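Local coordinates for protein malonyl CoA-ACP transacylase (Xanthomonas oryzae pv. oryzae, PDB 3K89) that probably transfers the malonyl group from malonyl-CoA to the holo acyl carrier protein, the step that supplies malonyl-ACP for fatty acid synthesis, at residues A161-N164 / Q168-I171; G261-L266 / G285-I290. All coordinates share one frame; numbering follows the deposited sequence.

Interaction 1: residues A161-N164 / Q168-I171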
ATOM      1  N   ALA A 161      -1.187   0.606  13.571  1.00 12.44           N
ATOM      2  CA  ALA A 161      -0.746  -0.186  12.416  1.00 12.03           C
ATOM      3  C   ALA A 161      -0.483   0.711  11.200  1.00 11.07           C
ATOM      4  O   ALA A 161       0.378   0.392  10.371  1.00 11.44           O
ATOM      5  CB  ALA A 161      -1.801  -1.249  12.075  1.00 11.60           C
ATOM      6  N   ASN A 162      -1.224   1.805  11.068  1.00 12.04           N
ATOM      7  CA  ASN A 162      -0.906   2.805  10.031  1.00 11.75           C
ATOM      8  C   ASN A 162      -0.987   4.202  10.637  1.00 12.46           C
ATOM      9  O   ASN A 162      -2.011   4.540  11.242  1.00 13.45           O
ATOM     10  CB  ASN A 162      -1.945   2.892   8.907  1.00 11.67           C
ATOM     11  CG  ASN A 162      -2.108   1.630   8.034  1.00 11.41           C
ATOM     12  OD1 ASN A 162      -1.387   0.614   8.099  1.00 14.02           O
ATOM     13  ND2 ASN A 162      -3.077   1.733   7.176  1.00 10.54           N
ATOM     14  N   PHE A 163       0.036   5.016  10.411  1.00 12.22           N
ATOM     15  CA  PHE A 163      -0.070   6.473  10.586  1.00 12.20           C
ATOM     16  C   PHE A 163      -0.380   7.054   9.213  1.00 12.64           C
ATOM     17  O   PHE A 163       0.537   7.258   8.414  1.00 12.32           O
ATOM     18  CB  PHE A 163       1.228   7.042  11.180  1.00 12.50           C
ATOM     19  CG  PHE A 163       1.506   6.553  12.576  1.00 13.04           C
ATOM     20  CD1 PHE A 163       0.886   7.158  13.674  1.00 14.06           C
ATOM     21  CD2 PHE A 163       2.368   5.469  12.792  1.00 14.45           C
ATOM     22  CE1 PHE A 163       1.136   6.695  14.975  1.00 15.33           C
ATOM     23  CE2 PHE A 163       2.612   4.993  14.075  1.00 15.09           C
ATOM     24  CZ  PHE A 163       2.002   5.613  15.175  1.00 14.48           C
ATOM     25  N   ASN A 164      -1.667   7.262   8.922  1.00 12.87           N
ATOM     26  CA  ASN A 164      -2.108   7.614   7.567  1.00 13.12           C
ATOM     27  C   ASN A 164      -2.189   9.092   7.248  1.00 14.23           C
ATOM     28  O   ASN A 164      -1.888   9.482   6.144  1.00 13.87           O
ATOM     29  CB  ASN A 164      -3.404   6.881   7.184  1.00 12.92           C
ATOM     30  CG  ASN A 164      -3.155   5.423   6.900  1.00 12.15           C
ATOM     31  OD1 ASN A 164      -2.032   5.055   6.551  1.00 11.83           O
ATOM     32  ND2 ASN A 164      -4.183   4.584   7.042  1.00 12.79           N
ATOM     33  N   GLN A 168      -5.973  10.489  11.027  1.00 21.88           N
ATOM     34  CA  GLN A 168      -6.288   9.110  10.647  1.00 20.70           C
ATOM     35  C   GLN A 168      -5.192   8.146  11.081  1.00 19.49           C
ATOM     36  O   GLN A 168      -4.073   8.182  10.561  1.00 18.83           O
ATOM     37  CB  GLN A 168      -6.592   8.908   9.151  1.00 21.01           C
ATOM     38  CG  GLN A 168      -7.050   7.433   8.933  1.00 21.66           C
ATOM     39  CD  GLN A 168      -7.305   7.008   7.493  1.00 23.61           C
ATOM     40  OE1 GLN A 168      -7.925   7.728   6.695  1.00 25.51           O
ATOM     41  NE2 GLN A 168      -6.866   5.795   7.173  1.00 20.00           N
ATOM     42  N   ILE A 169      -5.525   7.296  12.041  1.00 18.16           N
ATOM     43  CA  ILE A 169      -4.650   6.200  12.448  1.00 18.35           C
ATOM     44  C   ILE A 169      -5.457   4.929  12.358  1.00 16.94           C
ATOM     45  O   ILE A 169      -6.639   4.896  12.730  1.00 17.01           O
ATOM     46  CB  ILE A 169      -4.123   6.353  13.893  1.00 18.03           C
ATOM     47  CG1 ILE A 169      -3.221   7.566  14.030  1.00 21.26           C
ATOM     48  CG2 ILE A 169      -3.362   5.108  14.341  1.00 20.00           C
ATOM     49  CD1 ILE A 169      -2.701   7.713  15.454  1.00 24.58           C
ATOM     50  N   VAL A 170      -4.834   3.884  11.835  1.00 15.21           N
ATOM     51  CA  VAL A 170      -5.453   2.581  11.866  1.00 13.74           C
ATOM     52  C   VAL A 170      -4.756   1.793  12.965  1.00 13.74           C
ATOM     53  O   VAL A 170      -3.526   1.742  13.027  1.00 12.74           O
ATOM     54  CB  VAL A 170      -5.331   1.873  10.494  1.00 13.62           C
ATOM     55  CG1 VAL A 170      -5.890   0.441  10.561  1.00 13.56           C
ATOM     56  CG2 VAL A 170      -6.064   2.663   9.443  1.00 13.52           C
ATOM     57  N   ILE A 171      -5.549   1.198  13.851  1.00 12.63           N
ATOM     58  CA  ILE A 171      -5.020   0.304  14.878  1.00 12.60           C
ATOM     59  C   ILE A 171      -5.343  -1.136  14.515  1.00 12.62           C
ATOM     60  O   ILE A 171      -6.246  -1.379  13.721  1.00 13.31           O
ATOM     61  CB  ILE A 171      -5.581   0.631  16.298  1.00 12.45           C
ATOM     62  CG1 ILE A 171      -7.096   0.395  16.376  1.00 13.71           C
ATOM     63  CG2 ILE A 171      -5.251   2.080  16.679  1.00 13.67           C
ATOM     64  CD1 ILE A 171      -7.671   0.663  17.784  1.00 14.90           C
TER

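Interaction 2: residues G261-L266 / G285-I290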
ATOM      1  N   GLY A 261       4.865  10.105   7.482  1.00 13.12           N
ATOM      2  CA  GLY A 261       6.311  10.284   7.404  1.00 14.03           C
ATOM      3  C   GLY A 261       6.839  10.178   5.988  1.00 13.96           C
ATOM      4  O   GLY A 261       7.689  10.973   5.579  1.00 14.52           O
ATOM      5  N   CYS A 262       6.350   9.196   5.226  1.00 13.13           N
ATOM      6  CA  CYS A 262       6.801   9.030   3.838  1.00 12.42           C
ATOM      7  C   CYS A 262       6.442  10.242   2.980  1.00 12.51           C
ATOM      8  O   CYS A 262       7.257  10.720   2.204  1.00 12.80           O
ATOM      9  CB  CYS A 262       6.188   7.758   3.215  1.00 11.89           C
ATOM     10  SG  CYS A 262       6.934   6.223   3.835  1.00 11.75           S
ATOM     11  N   VAL A 263       5.222  10.744   3.133  1.00 12.23           N
ATOM     12  CA  VAL A 263       4.763  11.900   2.354  1.00 13.10           C
ATOM     13  C   VAL A 263       5.555  13.149   2.764  1.00 13.47           C
ATOM     14  O   VAL A 263       6.002  13.900   1.903  1.00 14.01           O
ATOM     15  CB  VAL A 263       3.244  12.110   2.489  1.00 12.39           C
ATOM     16  CG1 VAL A 263       2.785  13.401   1.797  1.00 13.17           C
ATOM     17  CG2 VAL A 263       2.481  10.908   1.873  1.00 12.34           C
ATOM     18  N   GLN A 264       5.748  13.337   4.061  1.00 14.80           N
ATOM     19  CA  GLN A 264       6.590  14.447   4.552  1.00 15.97           C
ATOM     20  C   GLN A 264       8.025  14.334   4.035  1.00 16.69           C
ATOM     21  O   GLN A 264       8.658  15.353   3.711  1.00 17.56           O
ATOM     22  CB  GLN A 264       6.562  14.513   6.090  1.00 16.15           C
ATOM     23  CG  GLN A 264       5.212  14.993   6.628  1.00 19.36           C
ATOM     24  CD  GLN A 264       5.063  14.827   8.144  1.00 21.72           C
ATOM     25  OE1 GLN A 264       5.787  14.063   8.782  1.00 24.53           O
ATOM     26  NE2 GLN A 264       4.111  15.550   8.719  1.00 25.80           N
ATOM     27  N   ALA A 265       8.533  13.106   3.927  1.00 16.49           N
ATOM     28  CA  ALA A 265       9.893  12.882   3.410  1.00 16.32           C
ATOM     29  C   ALA A 265       9.985  13.280   1.944  1.00 16.76           C
ATOM     30  O   ALA A 265      10.976  13.898   1.527  1.00 17.60           O
ATOM     31  CB  ALA A 265      10.347  11.429   3.618  1.00 16.78           C
ATOM     32  N   LEU A 266       8.963  12.909   1.162  1.00 16.49           N
ATOM     33  CA  LEU A 266       8.872  13.331  -0.244  1.00 16.46           C
ATOM     34  C   LEU A 266       8.903  14.855  -0.361  1.00 17.89           C
ATOM     35  O   LEU A 266       9.725  15.391  -1.109  1.00 18.36           O
ATOM     36  CB  LEU A 266       7.611  12.777  -0.916  1.00 16.85           C
ATOM     37  CG  LEU A 266       7.534  11.250  -1.083  1.00 14.77           C
ATOM     38  CD1 LEU A 266       6.142  10.869  -1.624  1.00 14.84           C
ATOM     39  CD2 LEU A 266       8.658  10.709  -1.981  1.00 14.03           C
ATOM     40  N   GLY A 285      -6.205  11.327  -1.090  1.00 14.42           N
ATOM     41  CA  GLY A 285      -6.950  11.917   0.050  1.00 14.65           C
ATOM     42  C   GLY A 285      -6.074  12.114   1.279  1.00 15.13           C
ATOM     43  O   GLY A 285      -6.098  13.180   1.921  1.00 15.42           O
ATOM     44  N   LEU A 286      -5.270  11.097   1.603  1.00 14.09           N
ATOM     45  CA  LEU A 286      -4.328  11.199   2.723  1.00 14.01           C
ATOM     46  C   LEU A 286      -3.301  12.312   2.520  1.00 14.38           C
ATOM     47  O   LEU A 286      -3.020  13.079   3.442  1.00 14.82           O
ATOM     48  CB  LEU A 286      -3.622   9.850   2.979  1.00 13.42           C
ATOM     49  CG  LEU A 286      -4.577   8.689   3.288  1.00 13.60           C
ATOM     50  CD1 LEU A 286      -3.769   7.407   3.366  1.00 13.11           C
ATOM     51  CD2 LEU A 286      -5.327   8.931   4.618  1.00 13.92           C
ATOM     52  N   ILE A 287      -2.748  12.377   1.313  1.00 14.37           N
ATOM     53  CA  ILE A 287      -1.726  13.364   0.968  1.00 15.81           C
ATOM     54  C   ILE A 287      -2.280  14.788   1.163  1.00 16.98           C
ATOM     55  O   ILE A 287      -1.590  15.636   1.732  1.00 18.15           O
ATOM     56  CB  ILE A 287      -1.195  13.160  -0.462  1.00 15.00           C
ATOM     57  CG1 ILE A 287      -0.313  11.901  -0.529  1.00 14.86           C
ATOM     58  CG2 ILE A 287      -0.343  14.366  -0.909  1.00 15.35           C
ATOM     59  CD1 ILE A 287      -0.141  11.326  -1.934  1.00 13.42           C
ATOM     60  N   LYS A 288      -3.512  15.020   0.715  1.00 17.74           N
ATOM     61  CA  LYS A 288      -4.161  16.341   0.861  1.00 19.36           C
ATOM     62  C   LYS A 288      -4.315  16.746   2.323  1.00 19.76           C
ATOM     63  O   LYS A 288      -4.311  17.945   2.649  1.00 20.38           O
ATOM     64  CB  LYS A 288      -5.519  16.378   0.146  1.00 20.04           C
ATOM     65  CG  LYS A 288      -5.432  16.219  -1.372  1.00 23.16           C
ATOM     66  CD  LYS A 288      -6.759  16.506  -2.050  1.00 29.67           C
ATOM     67  CE  LYS A 288      -7.130  15.423  -3.074  1.00 32.62           C
ATOM     68  NZ  LYS A 288      -5.983  14.906  -3.886  1.00 34.40           N
ATOM     69  N   ARG A 289      -4.456  15.756   3.206  1.00 19.27           N
ATOM     70  CA  ARG A 289      -4.561  16.007   4.646  1.00 19.55           C
ATOM     71  C   ARG A 289      -3.189  16.213   5.293  1.00 19.01           C
ATOM     72  O   ARG A 289      -3.058  16.987   6.244  1.00 19.53           O
ATOM     73  CB  ARG A 289      -5.356  14.885   5.338  1.00 20.05           C
ATOM     74  CG  ARG A 289      -5.654  15.096   6.822  1.00 23.42           C
ATOM     75  CD  ARG A 289      -6.603  16.276   7.064  1.00 27.86           C
ATOM     76  NE  ARG A 289      -6.674  16.619   8.485  1.00 32.91           N
ATOM     77  CZ  ARG A 289      -5.761  17.342   9.128  1.00 35.05           C
ATOM     78  NH1 ARG A 289      -4.702  17.813   8.478  1.00 36.21           N
ATOM     79  NH2 ARG A 289      -5.909  17.597  10.425  1.00 36.38           N
ATOM     80  N   ILE A 290      -2.172  15.529   4.773  1.00 17.87           N
ATOM     81  CA  ILE A 290      -0.816  15.618   5.302  1.00 18.21           C
ATOM     82  C   ILE A 290      -0.154  16.963   4.964  1.00 19.20           C
ATOM     83  O   ILE A 290       0.456  17.614   5.827  1.00 19.37           O
ATOM     84  CB  ILE A 290       0.056  14.438   4.787  1.00 18.03           C
ATOM     85  CG1 ILE A 290      -0.462  13.112   5.357  1.00 17.23           C
ATOM     86  CG2 ILE A 290       1.520  14.623   5.197  1.00 16.99           C
ATOM     87  CD1 ILE A 290      -0.094  11.879   4.509  1.00 15.32           C
TER

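Interaction 1: residues A161-N164 / Q168-I171
Ala161 and Asn162 both face Val170 across an antiparallel beta hairpin and form a classic beta bulge there. The hairpin, strands 158-165 and 168-172, belongs to the mixed sheet of the acyl transferase domain, in the small subdomain that adjoins the catalytic core in FabD enzymes. The carbonyl oxygen of Val170 takes two backbone donors: Ala161 N at 2.7 Å, in the carbonyl plane, and Asn162 N at 3.0 Å, tilted 21° from it. Val170 N answers to Asn162 O, closing the hydrogen-bonded pair. Asn162 O also receives a CA-H contact from Ile169, whose CA lies 3.3 Å away. Toward the turn, Asn164 N bonds to Gln168 O.

The two faces of the hairpin differ in chemistry. Phe163 and Ile169, a non-hydrogen-bonded pair, lie side by side on one face, where both touch Asp142 of helix 142-152; aromatic and branched aliphatic groups suit a side that this helix partly covers, Ile169 being the buried one of the two. Asn162 and Val170 share the other face, which looks toward the predicted active site. Here a compact polar side chain has its place, for that of Asn162 comes within about 4 Å of both a bound glycerol and the side chain of His203, a predicted active-site residue. Val170 keeps CG1 anti to its backbone N (chi1 175°), which leaves CG2 to pack toward Asn162 and Asn164. On the Phe163 face, the terminal CD1 of Ile169 meets Phe163 CE1 obliquely at 4.0 Å.

Interaction 2: residues G261-L266 / G285-I290
Val263 of helix 259-268 packs against Ile287 and Ile290, one turn apart on helix 282-290, in a wholly side-chain contact between two helices. The short segments cross at -66° with their axes 10.1 Å apart.

The apolar contacts centre on Val263, whose side chain starts out toward the partner helix. Its CG2, set anti to the carbonyl carbon while CG1 lies anti to the backbone N (chi1 174°), reaches both isoleucines: Ile287 CG1 and Ile290 CD1 each lie 3.8 Å from Val263 CG2. The other branch, Val263 CG1, meets Ile290 CG2 at 3.8 Å, so each branch of Ile290 meets a different methyl of the valine. Leu294 touches both Val263 and Ile287, extending the apolar patch.

A mixed contact lies at the margin, where Gln264 offers only its aliphatic part: Gln264 CG sits 4.0 Å from Ile290 CG2. A long polar residue suits this exposed position, since its methylene can pack while the amide lies farther along the extended chain.

With no hydrogen bond or salt bridge across the helices, the contact rests on van der Waals packing and burial of apolar surface, and its fit depends on the shapes of the branched side chains.

Interaction 1 is the more buried of the two and is built chiefly from backbone hydrogen bonds within one hairpin, whereas interaction 2, partly exposed at its margin, joins two separate helices through the aliphatic parts of side chains, with no hydrogen bond across. They hold different elements yet adjoin, their centres 13 Å apart. Asn164 O packs against Ile290 CD1 at 3.4 Å, and Leu286, on the same helix as Ile290, touches both Asn164 and Gln168. Helix 282-290 therefore bears on the turn end of the hairpin as well as on helix 259-268. Only interaction 1 borders the predicted catalytic residues; interaction 2 is structural packing away from them.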